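Local atomic coordinates of EDTA monooxygenase (EDTA-degrading bacterium BNC1, PDB entry 5DQP), a protein that probably acts as an FMN-dependent monooxygenase in the bacterial breakdown of EDTA, working with a partner flavin reductase. Residues A[5-10]-A[260-265]; A[300-305]-A[327-332]; A[319-324]-A[336-341]; A[342-347]-A[352-357]; A[370-373]-A[377-380]. All blocks are in the same frame, centred on the assembly; numbering follows the deposited sequence.

Interaction 1. Residues A[5-10]-A[260-265]; sequences RMYLVS and STLVLP
Tyr7 and Leu262 meet because each carries its CG opposite its own carbonyl carbon (chi1 -58° and -57°), so that phenol ring and isobutyl group are thrown into the gap between their strands, where they cross at about a right angle. Leu262 lays CD1 over one face of the ring, 4.2 Å from the centroid of the Tyr7 ring, a CH-pi contact displaced toward the rim. The second methyl is closer to a single ring atom, with CD2 of Leu262 3.8 Å from CE2 of Tyr7. On the opposite ring face sits CD of Arg5, and CE1 of Tyr7 lies over the centre of the guanidinium. That flat group is held by Arg5 NH2 donating to Met6 O at 3.0 Å, with Met6 O lying in its plane, and by a salt bridge from NH1 to Asp51.

The two strands, 7-11 and 262-271, belong to the parallel sheet of the TIM barrel seen in luciferase-like monooxygenases. They are not direct neighbours, since strand 380-383 pairs with both, and the gap is crossed by side chains alone. One step further along, Val9 and Leu264 repeat the crossing: CG2 of Val9 touches CD1 of Leu264 at 3.7 Å. Tyr231 and Ile229 of strand 229-233 add to this apolar layer, and the side chain of Val9 is about 10 Å from that of Thr94, a predicted FMN-binding residue.

Interaction 2. Residues A[300-305]-A[327-332]; sequences SKQLGI and SATPIG
Gln302 and Thr329 meet through their polar ends. The glutamine places CG opposite its carbonyl carbon (chi1 -84°) and then runs out extended, which carries the amide well clear of its helix and across to the other segment. Thr329 turns OG1 toward it, with the methyl CG2 on the branch opposite the backbone N. The two side chains cross at about a right angle, and NE2 of Gln302 comes to 3.1 Å from OG1 of Thr329. That is near enough for a hydrogen bond, but the angle is poor, so it is best read as a close polar approach.

A surer link goes through water. Water 1 donates to O of Gln302 at 3.1 Å and lies 2.9 Å from OG of Ser327, thus tying the backbone of one segment to a side chain of the other. Ser327 has an unusual chi1 of 143°, and its OG also accepts from N of Thr329 at 2.8 Å, closing an ST turn. The same hydroxyl therefore shapes its own loop and holds the bridging water. Gln302, Ser327 and Thr329 all touch crystal neighbours, so the lattice may influence these conformations.

Gly304 follows with positive phi, in a Schellman motif at the C-terminal end of helix 292-303. Pro330 is the N-cap of helix 331-344, so this surface contact sits where the one helix finishes and the other begins, while Leu303 packs inward on Met337 and on Leu351 of helix 348-354.

Interaction 3. Residues A[319-324]-A[336-341]; sequences KDFNLP and SMVDVA
Val338 comes at Phe321 from the opposite direction and sets its CG2 methyl over one face of the phenyl ring. The methyl is 3.9 Å from the centroid of the Phe321 ring and only 18° off its normal, a CH-pi contact in which it leans toward the rim: CG2 of Val338 is nearest CD1 of Phe321, at 3.7 Å. The other branch, CG1 of Val338, lies over the same face but toward the other edge, 4.0 Å from CD2 of Phe321, so both methyls cover one face of the ring. With chi1 at 170°, CG1 stands opposite the backbone N and CG2 opposite the carbonyl carbon, which places the two branches side by side against that face.

One turn further along the helix, CB of Ala341 closes on the end of the ring, 4.0 Å from CZ of Phe321. Leu323 points tip to tip at the same valine, its CD2 4.0 Å from CG2 of Val338. Ile305, Leu316 and Leu303 also pack on Phe321, which is buried. The arrangement is that of an extended loop laid along a helix, with alternate residues turned inward; it lies in the helical insertion between strand 262-271 and the short strand 358-360 of the TIM-barrel sheet.

Interaction 4. Residues A[342-347]-A[352-357]; sequences LDEKLS and ALRMRL
Glu344 and Leu346 come to face Arg354 because the chain leaves helix 331-344 through a Schellman motif, with positive phi at Lys345, and turns directly into helix 348-354, for which Ser347 is the N-cap.

Arg354 grips the Glu344 carboxylate side-on, with two nitrogens on two oxygens. NE of Arg354 donates to OE2 of Glu344 at 2.9 Å, and NH2 of Arg354 donates to OE1 of Glu344, also at 2.9 Å. Both oxygens are used on their syn sides, and the two flat groups are nearly coplanar, their planes 27° apart. Glu344 reaches out with an extended chain. The arginine has CG opposite its backbone N but bends at chi2 (69°), which swings the guanidinium round to offer its NE edge.

Two consecutive helices joined by a short turn form a corner here, in the insertion that follows strand 262-271 of the TIM barrel, and the ion pair spans its two arms. It is also tied to the barrel itself: NH2 and NH1 of Arg354 donate to the carbonyls of Gly235 and Leu234, just beyond strand 229-233, and OE2 of Glu344 makes a second salt bridge, to Arg368 of helix 362-374. With so many partners the guanidinium is probably fixed in its rotation, and the two arginines would help to keep the carboxylate ionised.

Closer to the backbone, Leu346 crosses the aliphatic part of Arg354 at about a right angle. Its CD1 lies 3.9 Å from CG of Arg354, while Val340, one helical turn before Glu344, packs against both side chains.

Interaction 5. Residues A[370-373]-A[377-380]; sequences IDWW and AADG
Asp379 O, at the edge of the Trp373 indole, is gripped by two donors. Water 2 donates to it, the water oxygen lying 2.8 Å from Asp379 O, and the backbone N of Tyr7 supplies the other bond. The same water accepts from NE1 of Trp373 at 3.1 Å and lies in the plane of the indole, so it joins helix side chain to loop carbonyl. Trp373 has CG opposite its backbone N (chi1 167°), which brings the CD1–NE1 edge round to face the returning chain. CA of Trp373 also makes a C-H...O contact with O of Ala378, 3.6 Å away.

Trp372 turns the other way. Its carbonyl O accepts from N of Ala377 at 2.9 Å, and its six-membered ring packs on the methyl, with CE3 of Trp372 3.5 Å from CB of Ala377. CB of Ala378 lies near the plane of this indole, at its edge.

The Asp379 carboxylate serves the neighbouring strand, taking a hydrogen bond from Val263 N through OD2 and a salt bridge from Arg248 through OD1. Together these bonds set the tight alpha-to-beta turn that leads from helix 362-374 into strand 380-383, at the N-terminal end of the strands of the TIM barrel.

In the fold
Interactions 1 and 5 lie in the barrel proper, their centres about 9 Å apart, and they touch through Asp379, with strand 380-383 running between strands 7-11 and 262-271. Interactions 2, 3 and 4 belong to the helical insertion that leaves strand 262-271 and returns at the short strand 358-360, ahead of helix 362-374. All three use helix 331-344; the centres of 2 and 3 are about 9 Å apart, those of 3 and 4 about 11 Å, and the segments of 2 and 3 alternate along the chain. Interaction 4 meets interaction 5 where Arg354 packs on Trp372, which links the insertion to the barrel. Interaction 2, with its centre about 31 Å from that of interaction 1, is peripheral.

Interaction 1. Residues A[5-10]-A[260-265]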
# COMPACT_ATOMS: atom_id res chain seq x y z
N ARG A 5 19.42 -0.81 -25.05
CA ARG A 5 19.54 0.54 -24.53
C ARG A 5 19.70 0.48 -23.00
O ARG A 5 19.47 -0.55 -22.38
CB ARG A 5 18.35 1.41 -24.97
CG ARG A 5 16.95 0.91 -24.57
CD ARG A 5 16.58 1.37 -23.15
NE ARG A 5 15.15 1.28 -22.87
CZ ARG A 5 14.54 1.79 -21.81
NH1 ARG A 5 13.23 1.62 -21.66
NH2 ARG A 5 15.23 2.46 -20.87
N MET A 6 20.11 1.60 -22.42
CA MET A 6 20.36 1.72 -20.99
C MET A 6 19.06 1.93 -20.21
O MET A 6 18.21 2.72 -20.64
CB MET A 6 21.31 2.90 -20.74
CG MET A 6 21.69 3.17 -19.29
SD MET A 6 22.66 4.68 -19.15
CE MET A 6 24.04 4.30 -20.25
N TYR A 7 18.92 1.26 -19.07
CA TYR A 7 17.77 1.46 -18.19
C TYR A 7 18.18 2.30 -16.97
O TYR A 7 19.32 2.21 -16.50
CB TYR A 7 17.18 0.12 -17.72
CG TYR A 7 16.75 -0.75 -18.87
CD1 TYR A 7 15.51 -0.59 -19.47
CD2 TYR A 7 17.61 -1.72 -19.39
CE1 TYR A 7 15.13 -1.37 -20.56
CE2 TYR A 7 17.24 -2.50 -20.47
CZ TYR A 7 16.01 -2.32 -21.05
OH TYR A 7 15.64 -3.10 -22.11
N LEU A 8 17.26 3.12 -16.48
CA LEU A 8 17.51 3.99 -15.33
C LEU A 8 16.38 3.91 -14.32
O LEU A 8 15.20 4.00 -14.69
CB LEU A 8 17.70 5.44 -15.78
CG LEU A 8 18.94 5.77 -16.61
CD1 LEU A 8 18.86 7.22 -17.02
CD2 LEU A 8 20.25 5.50 -15.82
N VAL A 9 16.73 3.79 -13.05
CA VAL A 9 15.77 3.76 -11.95
C VAL A 9 16.21 4.78 -10.91
O VAL A 9 17.41 4.91 -10.65
CB VAL A 9 15.68 2.35 -11.33
CG1 VAL A 9 14.76 2.37 -10.07
CG2 VAL A 9 15.22 1.33 -12.37
N SER A 10 15.26 5.49 -10.31
CA SER A 10 15.58 6.57 -9.37
C SER A 10 15.04 6.25 -7.98
O SER A 10 13.83 6.08 -7.81
CB SER A 10 15.00 7.91 -9.84
OG SER A 10 13.58 7.82 -10.06
N SER A 260 16.22 -12.63 -19.38
CA SER A 260 15.41 -12.72 -18.18
C SER A 260 15.87 -11.78 -17.07
O SER A 260 15.13 -11.58 -16.11
CB SER A 260 15.46 -14.15 -17.65
OG SER A 260 16.79 -14.41 -17.19
N THR A 261 17.07 -11.19 -17.18
CA THR A 261 17.78 -10.59 -16.06
C THR A 261 18.49 -9.30 -16.49
O THR A 261 19.27 -9.29 -17.44
CB THR A 261 18.82 -11.57 -15.50
OG1 THR A 261 18.16 -12.75 -15.01
CG2 THR A 261 19.65 -10.93 -14.37
N LEU A 262 18.21 -8.22 -15.77
CA LEU A 262 18.92 -6.96 -15.89
C LEU A 262 19.66 -6.71 -14.59
O LEU A 262 19.12 -6.97 -13.51
CB LEU A 262 17.94 -5.82 -16.19
CG LEU A 262 17.07 -5.96 -17.45
CD1 LEU A 262 16.02 -4.87 -17.45
CD2 LEU A 262 17.92 -5.85 -18.70
N VAL A 263 20.91 -6.23 -14.69
CA VAL A 263 21.73 -5.83 -13.55
C VAL A 263 21.89 -4.31 -13.56
O VAL A 263 22.33 -3.72 -14.57
CB VAL A 263 23.11 -6.52 -13.57
CG1 VAL A 263 23.98 -6.05 -12.40
CG2 VAL A 263 22.96 -8.03 -13.55
N LEU A 264 21.57 -3.68 -12.44
CA LEU A 264 21.65 -2.22 -12.29
C LEU A 264 22.49 -1.88 -11.07
O LEU A 264 21.98 -1.96 -9.94
CB LEU A 264 20.27 -1.59 -12.16
CG LEU A 264 19.13 -2.10 -13.04
CD1 LEU A 264 17.93 -1.18 -12.89
CD2 LEU A 264 19.55 -2.19 -14.50
N PRO A 265 23.76 -1.49 -11.25
CA PRO A 265 24.54 -0.95 -10.14
C PRO A 265 23.93 0.35 -9.64
O PRO A 265 23.37 1.13 -10.41
CB PRO A 265 25.93 -0.72 -10.75
CG PRO A 265 25.98 -1.58 -11.97
CD PRO A 265 24.55 -1.50 -12.50

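Interaction 2. Residues A[300-305]-A[327-332]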
# COMPACT_ATOMS: atom_id res chain seq x y z
N SER A 300 43.69 4.90 4.75
CA SER A 300 45.02 4.36 4.47
C SER A 300 45.38 3.26 5.46
O SER A 300 46.04 2.28 5.09
CB SER A 300 46.07 5.47 4.51
OG SER A 300 46.12 6.05 5.81
N LYS A 301 44.96 3.40 6.71
CA LYS A 301 45.17 2.32 7.66
C LYS A 301 44.37 1.08 7.26
O LYS A 301 44.89 -0.04 7.28
CB LYS A 301 44.82 2.79 9.08
CG LYS A 301 45.52 4.09 9.47
CD LYS A 301 45.37 4.38 10.96
CE LYS A 301 44.00 4.91 11.34
NZ LYS A 301 43.80 4.87 12.81
N GLN A 302 43.12 1.27 6.87
CA GLN A 302 42.31 0.11 6.52
C GLN A 302 42.91 -0.68 5.37
O GLN A 302 42.77 -1.91 5.32
CB GLN A 302 40.89 0.54 6.19
CG GLN A 302 40.01 0.69 7.42
CD GLN A 302 38.63 1.16 7.05
OE1 GLN A 302 38.48 1.99 6.16
NE2 GLN A 302 37.60 0.62 7.71
N LEU A 303 43.60 0.01 4.46
CA LEU A 303 44.17 -0.63 3.30
C LEU A 303 45.66 -0.86 3.45
O LEU A 303 46.29 -1.39 2.52
CB LEU A 303 43.91 0.21 2.04
CG LEU A 303 42.45 0.53 1.69
CD1 LEU A 303 42.40 1.67 0.69
CD2 LEU A 303 41.71 -0.68 1.15
N GLY A 304 46.24 -0.47 4.59
CA GLY A 304 47.66 -0.67 4.83
C GLY A 304 48.55 0.16 3.93
O GLY A 304 49.63 -0.30 3.54
N ILE A 305 48.12 1.36 3.57
CA ILE A 305 48.94 2.28 2.78
C ILE A 305 49.76 3.14 3.73
O ILE A 305 49.20 3.86 4.57
CB ILE A 305 48.06 3.15 1.87
CG1 ILE A 305 47.45 2.29 0.74
CG2 ILE A 305 48.89 4.32 1.32
CD1 ILE A 305 46.30 2.95 0.01
N SER A 327 40.25 -7.86 9.99
CA SER A 327 39.93 -6.49 10.34
C SER A 327 38.46 -6.39 10.66
O SER A 327 37.72 -7.21 10.24
CB SER A 327 40.30 -5.56 9.17
OG SER A 327 39.41 -4.50 8.98
N ALA A 328 38.05 -5.35 11.35
CA ALA A 328 36.63 -5.08 11.56
C ALA A 328 35.91 -4.70 10.26
O ALA A 328 34.70 -4.41 10.30
CB ALA A 328 36.44 -3.96 12.59
N THR A 329 36.60 -4.65 9.13
CA THR A 329 35.94 -4.34 7.87
C THR A 329 36.09 -5.54 6.94
O THR A 329 37.22 -5.99 6.69
CB THR A 329 36.51 -3.06 7.22
OG1 THR A 329 35.89 -1.91 7.81
CG2 THR A 329 36.26 -3.05 5.73
N PRO A 330 34.99 -6.08 6.42
CA PRO A 330 35.08 -7.32 5.63
C PRO A 330 36.10 -7.22 4.50
O PRO A 330 36.16 -6.23 3.77
CB PRO A 330 33.65 -7.49 5.09
CG PRO A 330 32.79 -6.64 6.00
CD PRO A 330 33.64 -5.49 6.40
N ILE A 331 36.90 -8.28 4.37
CA ILE A 331 37.97 -8.33 3.38
C ILE A 331 37.45 -8.02 1.98
O ILE A 331 38.14 -7.37 1.18
CB ILE A 331 38.64 -9.71 3.43
CG1 ILE A 331 39.86 -9.76 2.51
CG2 ILE A 331 37.63 -10.79 3.05
CD1 ILE A 331 40.90 -8.73 2.86
N GLY A 332 36.24 -8.48 1.66
CA GLY A 332 35.70 -8.25 0.33
C GLY A 332 35.51 -6.79 0.00
O GLY A 332 35.68 -6.38 -1.15
O HOH W 1 40.42 -2.33 7.34

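Interaction 3. Residues A[319-324]-A[336-341]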
# COMPACT_ATOMS: atom_id res chain seq x y z
N LYS A 319 51.67 -2.64 -5.17
CA LYS A 319 52.63 -2.78 -4.07
C LYS A 319 52.35 -1.83 -2.91
O LYS A 319 52.93 -2.00 -1.84
CB LYS A 319 54.06 -2.54 -4.58
CG LYS A 319 54.46 -3.43 -5.76
CD LYS A 319 55.83 -3.05 -6.32
CE LYS A 319 56.24 -3.96 -7.47
NZ LYS A 319 57.67 -3.76 -7.87
N ASP A 320 51.53 -0.80 -3.10
CA ASP A 320 51.29 0.15 -2.02
C ASP A 320 50.35 -0.40 -0.97
O ASP A 320 50.37 0.08 0.17
CB ASP A 320 50.70 1.46 -2.54
CG ASP A 320 51.62 2.19 -3.51
OD1 ASP A 320 52.85 2.14 -3.36
OD2 ASP A 320 51.07 2.84 -4.43
N PHE A 321 49.51 -1.37 -1.32
CA PHE A 321 48.48 -1.87 -0.42
C PHE A 321 49.00 -3.01 0.44
O PHE A 321 49.70 -3.90 -0.05
CB PHE A 321 47.27 -2.36 -1.21
CG PHE A 321 46.62 -1.31 -2.05
CD1 PHE A 321 45.72 -0.42 -1.49
CD2 PHE A 321 46.91 -1.20 -3.41
CE1 PHE A 321 45.11 0.56 -2.26
CE2 PHE A 321 46.30 -0.23 -4.18
CZ PHE A 321 45.39 0.65 -3.60
N ASN A 322 48.63 -3.00 1.73
CA ASN A 322 48.93 -4.12 2.63
C ASN A 322 47.64 -4.42 3.40
O ASN A 322 47.42 -3.93 4.51
CB ASN A 322 50.11 -3.79 3.56
CG ASN A 322 51.35 -3.37 2.79
OD1 ASN A 322 52.12 -4.22 2.32
ND2 ASN A 322 51.55 -2.06 2.63
N LEU A 323 46.76 -5.20 2.78
CA LEU A 323 45.45 -5.41 3.37
C LEU A 323 45.59 -6.25 4.63
O LEU A 323 46.19 -7.32 4.60
CB LEU A 323 44.50 -6.10 2.38
CG LEU A 323 44.10 -5.31 1.13
CD1 LEU A 323 42.98 -6.04 0.39
CD2 LEU A 323 43.69 -3.88 1.46
N PRO A 324 45.04 -5.80 5.75
CA PRO A 324 45.10 -6.61 6.97
C PRO A 324 44.44 -7.97 6.77
O PRO A 324 43.40 -8.08 6.12
CB PRO A 324 44.36 -5.76 8.01
CG PRO A 324 43.53 -4.79 7.21
CD PRO A 324 44.30 -4.54 5.94
N SER A 336 37.64 -4.85 -2.92
CA SER A 336 36.93 -4.08 -3.93
C SER A 336 37.55 -2.71 -4.10
O SER A 336 37.71 -2.21 -5.22
CB SER A 336 35.46 -3.96 -3.56
OG SER A 336 34.76 -3.29 -4.59
N MET A 337 37.91 -2.08 -2.98
CA MET A 337 38.54 -0.78 -3.04
C MET A 337 39.87 -0.84 -3.77
O MET A 337 40.23 0.10 -4.48
CB MET A 337 38.72 -0.24 -1.63
CG MET A 337 37.44 0.33 -1.05
SD MET A 337 37.86 1.14 0.52
CE MET A 337 38.08 -0.31 1.55
N VAL A 338 40.62 -1.93 -3.60
CA VAL A 338 41.88 -2.06 -4.33
C VAL A 338 41.63 -2.16 -5.82
O VAL A 338 42.28 -1.47 -6.62
CB VAL A 338 42.69 -3.26 -3.81
CG1 VAL A 338 43.85 -3.50 -4.73
CG2 VAL A 338 43.20 -2.96 -2.42
N ASP A 339 40.65 -2.97 -6.21
CA ASP A 339 40.31 -3.13 -7.63
C ASP A 339 39.87 -1.80 -8.24
O ASP A 339 40.27 -1.46 -9.36
CB ASP A 339 39.22 -4.19 -7.77
CG ASP A 339 39.01 -4.64 -9.21
OD1 ASP A 339 39.87 -4.32 -10.07
OD2 ASP A 339 37.99 -5.33 -9.48
N VAL A 340 39.04 -1.04 -7.53
CA VAL A 340 38.63 0.28 -8.00
C VAL A 340 39.84 1.18 -8.20
O VAL A 340 39.99 1.83 -9.24
CB VAL A 340 37.62 0.92 -7.04
CG1 VAL A 340 37.36 2.36 -7.46
CG2 VAL A 340 36.31 0.14 -7.05
N ALA A 341 40.72 1.24 -7.20
CA ALA A 341 41.84 2.17 -7.29
C ALA A 341 42.75 1.82 -8.47
O ALA A 341 43.23 2.71 -9.18
CB ALA A 341 42.64 2.18 -5.99

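Interaction 4. Residues A[342-347]-A[352-357]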
# COMPACT_ATOMS: atom_id res chain seq x y z
N LEU A 342 43.00 0.53 -8.69
CA LEU A 342 43.88 0.14 -9.78
C LEU A 342 43.20 0.29 -11.13
O LEU A 342 43.80 0.82 -12.08
CB LEU A 342 44.37 -1.29 -9.59
CG LEU A 342 45.26 -1.46 -8.36
CD1 LEU A 342 45.61 -2.92 -8.22
CD2 LEU A 342 46.54 -0.59 -8.44
N ASP A 343 41.94 -0.16 -11.25
CA ASP A 343 41.25 -0.09 -12.54
C ASP A 343 41.12 1.35 -13.02
O ASP A 343 41.21 1.61 -14.22
CB ASP A 343 39.85 -0.71 -12.49
CG ASP A 343 39.15 -0.64 -13.88
OD1 ASP A 343 39.76 -1.12 -14.87
OD2 ASP A 343 38.02 -0.10 -14.02
N GLU A 344 40.83 2.29 -12.10
CA GLU A 344 40.57 3.68 -12.45
C GLU A 344 41.80 4.58 -12.24
O GLU A 344 41.73 5.78 -12.53
CB GLU A 344 39.35 4.19 -11.66
CG GLU A 344 38.06 3.47 -12.08
CD GLU A 344 36.78 3.81 -11.26
OE1 GLU A 344 35.85 2.96 -11.25
OE2 GLU A 344 36.66 4.92 -10.67
N LYS A 345 42.93 4.00 -11.88
CA LYS A 345 44.17 4.73 -11.68
C LYS A 345 44.07 5.88 -10.68
O LYS A 345 44.39 6.97 -11.00
CB LYS A 345 44.76 5.17 -13.03
CG LYS A 345 44.56 4.12 -14.13
CD LYS A 345 45.35 4.32 -15.40
CE LYS A 345 45.66 3.03 -16.10
NZ LYS A 345 44.50 2.46 -16.78
N LEU A 346 43.58 5.59 -9.48
CA LEU A 346 43.23 6.62 -8.52
C LEU A 346 44.34 6.84 -7.50
O LEU A 346 45.15 5.94 -7.22
CB LEU A 346 41.92 6.28 -7.79
CG LEU A 346 40.66 6.15 -8.67
CD1 LEU A 346 39.44 5.88 -7.84
CD2 LEU A 346 40.40 7.39 -9.57
N SER A 347 44.38 8.06 -6.97
CA SER A 347 45.08 8.36 -5.74
C SER A 347 44.20 7.98 -4.55
O SER A 347 43.01 7.67 -4.69
CB SER A 347 45.42 9.85 -5.67
OG SER A 347 44.23 10.60 -5.55
N ALA A 352 38.92 7.75 -1.70
CA ALA A 352 38.08 8.03 -0.54
C ALA A 352 36.70 8.55 -0.93
O ALA A 352 35.70 8.25 -0.27
CB ALA A 352 38.75 9.06 0.37
N LEU A 353 36.65 9.39 -1.96
CA LEU A 353 35.40 9.96 -2.45
C LEU A 353 34.65 8.96 -3.34
O LEU A 353 33.46 8.72 -3.14
CB LEU A 353 35.70 11.26 -3.20
CG LEU A 353 34.50 12.10 -3.65
CD1 LEU A 353 33.74 12.57 -2.42
CD2 LEU A 353 34.93 13.28 -4.52
N ARG A 354 35.37 8.35 -4.29
CA ARG A 354 34.77 7.46 -5.28
C ARG A 354 34.03 6.30 -4.65
O ARG A 354 33.06 5.79 -5.23
CB ARG A 354 35.88 6.96 -6.22
CG ARG A 354 35.61 5.65 -6.93
CD ARG A 354 34.51 5.78 -8.00
NE ARG A 354 34.45 4.57 -8.83
CZ ARG A 354 33.71 3.51 -8.53
NH1 ARG A 354 32.95 3.53 -7.43
NH2 ARG A 354 33.71 2.45 -9.32
N MET A 355 34.45 5.85 -3.46
CA MET A 355 33.78 4.75 -2.80
C MET A 355 32.44 5.19 -2.21
O MET A 355 31.52 4.37 -2.08
CB MET A 355 34.66 4.14 -1.70
CG MET A 355 35.94 3.46 -2.21
SD MET A 355 35.62 2.33 -3.59
CE MET A 355 34.82 0.95 -2.79
N ARG A 356 32.31 6.46 -1.87
CA ARG A 356 31.08 7.02 -1.32
C ARG A 356 30.12 7.50 -2.42
O ARG A 356 28.92 7.18 -2.37
CB ARG A 356 31.42 8.16 -0.37
CG ARG A 356 32.47 7.79 0.70
CD ARG A 356 32.94 9.04 1.46
NE ARG A 356 31.99 9.45 2.49
CZ ARG A 356 32.09 9.12 3.78
NH1 ARG A 356 33.11 8.38 4.21
NH2 ARG A 356 31.17 9.53 4.63
N LEU A 357 30.61 8.25 -3.41
CA LEU A 357 29.73 8.81 -4.42
C LEU A 357 30.50 9.05 -5.72
O LEU A 357 31.71 8.85 -5.81
CB LEU A 357 29.07 10.09 -3.91
CG LEU A 357 29.98 11.13 -3.25
CD1 LEU A 357 30.86 11.75 -4.30
CD2 LEU A 357 29.18 12.22 -2.52

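Interaction 5. Residues A[370-373]-A[377-380]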
# COMPACT_ATOMS: atom_id res chain seq x y z
N ILE A 370 27.89 5.45 -19.69
CA ILE A 370 27.98 4.83 -21.00
C ILE A 370 29.15 3.86 -21.04
O ILE A 370 29.09 2.81 -21.69
CB ILE A 370 28.12 5.89 -22.10
CG1 ILE A 370 26.86 6.77 -22.20
CG2 ILE A 370 28.46 5.22 -23.45
CD1 ILE A 370 26.97 7.91 -23.25
N ASP A 371 30.24 4.21 -20.36
CA ASP A 371 31.39 3.32 -20.32
C ASP A 371 31.02 1.98 -19.70
O ASP A 371 31.31 0.92 -20.27
CB ASP A 371 32.54 3.97 -19.54
CG ASP A 371 33.83 3.14 -19.62
OD1 ASP A 371 34.12 2.63 -20.73
OD2 ASP A 371 34.52 2.95 -18.60
N TRP A 372 30.37 2.01 -18.54
CA TRP A 372 29.96 0.76 -17.90
C TRP A 372 28.96 0.01 -18.76
O TRP A 372 29.08 -1.20 -18.98
CB TRP A 372 29.36 1.02 -16.53
CG TRP A 372 30.37 1.12 -15.42
CD1 TRP A 372 31.42 2.00 -15.35
CD2 TRP A 372 30.40 0.36 -14.21
NE1 TRP A 372 32.10 1.83 -14.16
CE2 TRP A 372 31.50 0.83 -13.45
CE3 TRP A 372 29.62 -0.67 -13.70
CZ2 TRP A 372 31.82 0.30 -12.20
CZ3 TRP A 372 29.93 -1.21 -12.46
CH2 TRP A 372 31.03 -0.71 -11.72
N TRP A 373 27.94 0.73 -19.25
CA TRP A 373 26.82 0.10 -19.93
C TRP A 373 27.26 -0.65 -21.18
O TRP A 373 26.84 -1.79 -21.41
CB TRP A 373 25.75 1.14 -20.28
CG TRP A 373 24.71 0.63 -21.25
CD1 TRP A 373 23.64 -0.18 -20.97
CD2 TRP A 373 24.64 0.92 -22.64
NE1 TRP A 373 22.92 -0.43 -22.11
CE2 TRP A 373 23.51 0.24 -23.15
CE3 TRP A 373 25.42 1.68 -23.52
CZ2 TRP A 373 23.16 0.29 -24.50
CZ3 TRP A 373 25.07 1.73 -24.84
CH2 TRP A 373 23.94 1.05 -25.32
N ALA A 377 29.22 -3.97 -18.00
CA ALA A 377 29.30 -4.00 -16.55
C ALA A 377 27.98 -3.60 -15.91
O ALA A 377 27.89 -3.56 -14.68
CB ALA A 377 30.42 -3.09 -16.06
N ALA A 378 26.96 -3.33 -16.72
CA ALA A 378 25.67 -2.82 -16.26
C ALA A 378 24.69 -2.90 -17.42
O ALA A 378 25.06 -2.69 -18.57
CB ALA A 378 25.80 -1.37 -15.79
N ASP A 379 23.42 -3.19 -17.11
CA ASP A 379 22.35 -2.95 -18.07
C ASP A 379 21.68 -1.59 -17.89
O ASP A 379 20.82 -1.22 -18.70
CB ASP A 379 21.31 -4.08 -17.99
CG ASP A 379 21.93 -5.46 -18.18
OD1 ASP A 379 22.32 -5.77 -19.33
OD2 ASP A 379 22.07 -6.22 -17.19
N GLY A 380 22.06 -0.87 -16.85
CA GLY A 380 21.46 0.40 -16.50
C GLY A 380 21.85 0.68 -15.06
O GLY A 380 22.71 -0.01 -14.52
O HOH W 2 20.81 -2.44 -21.18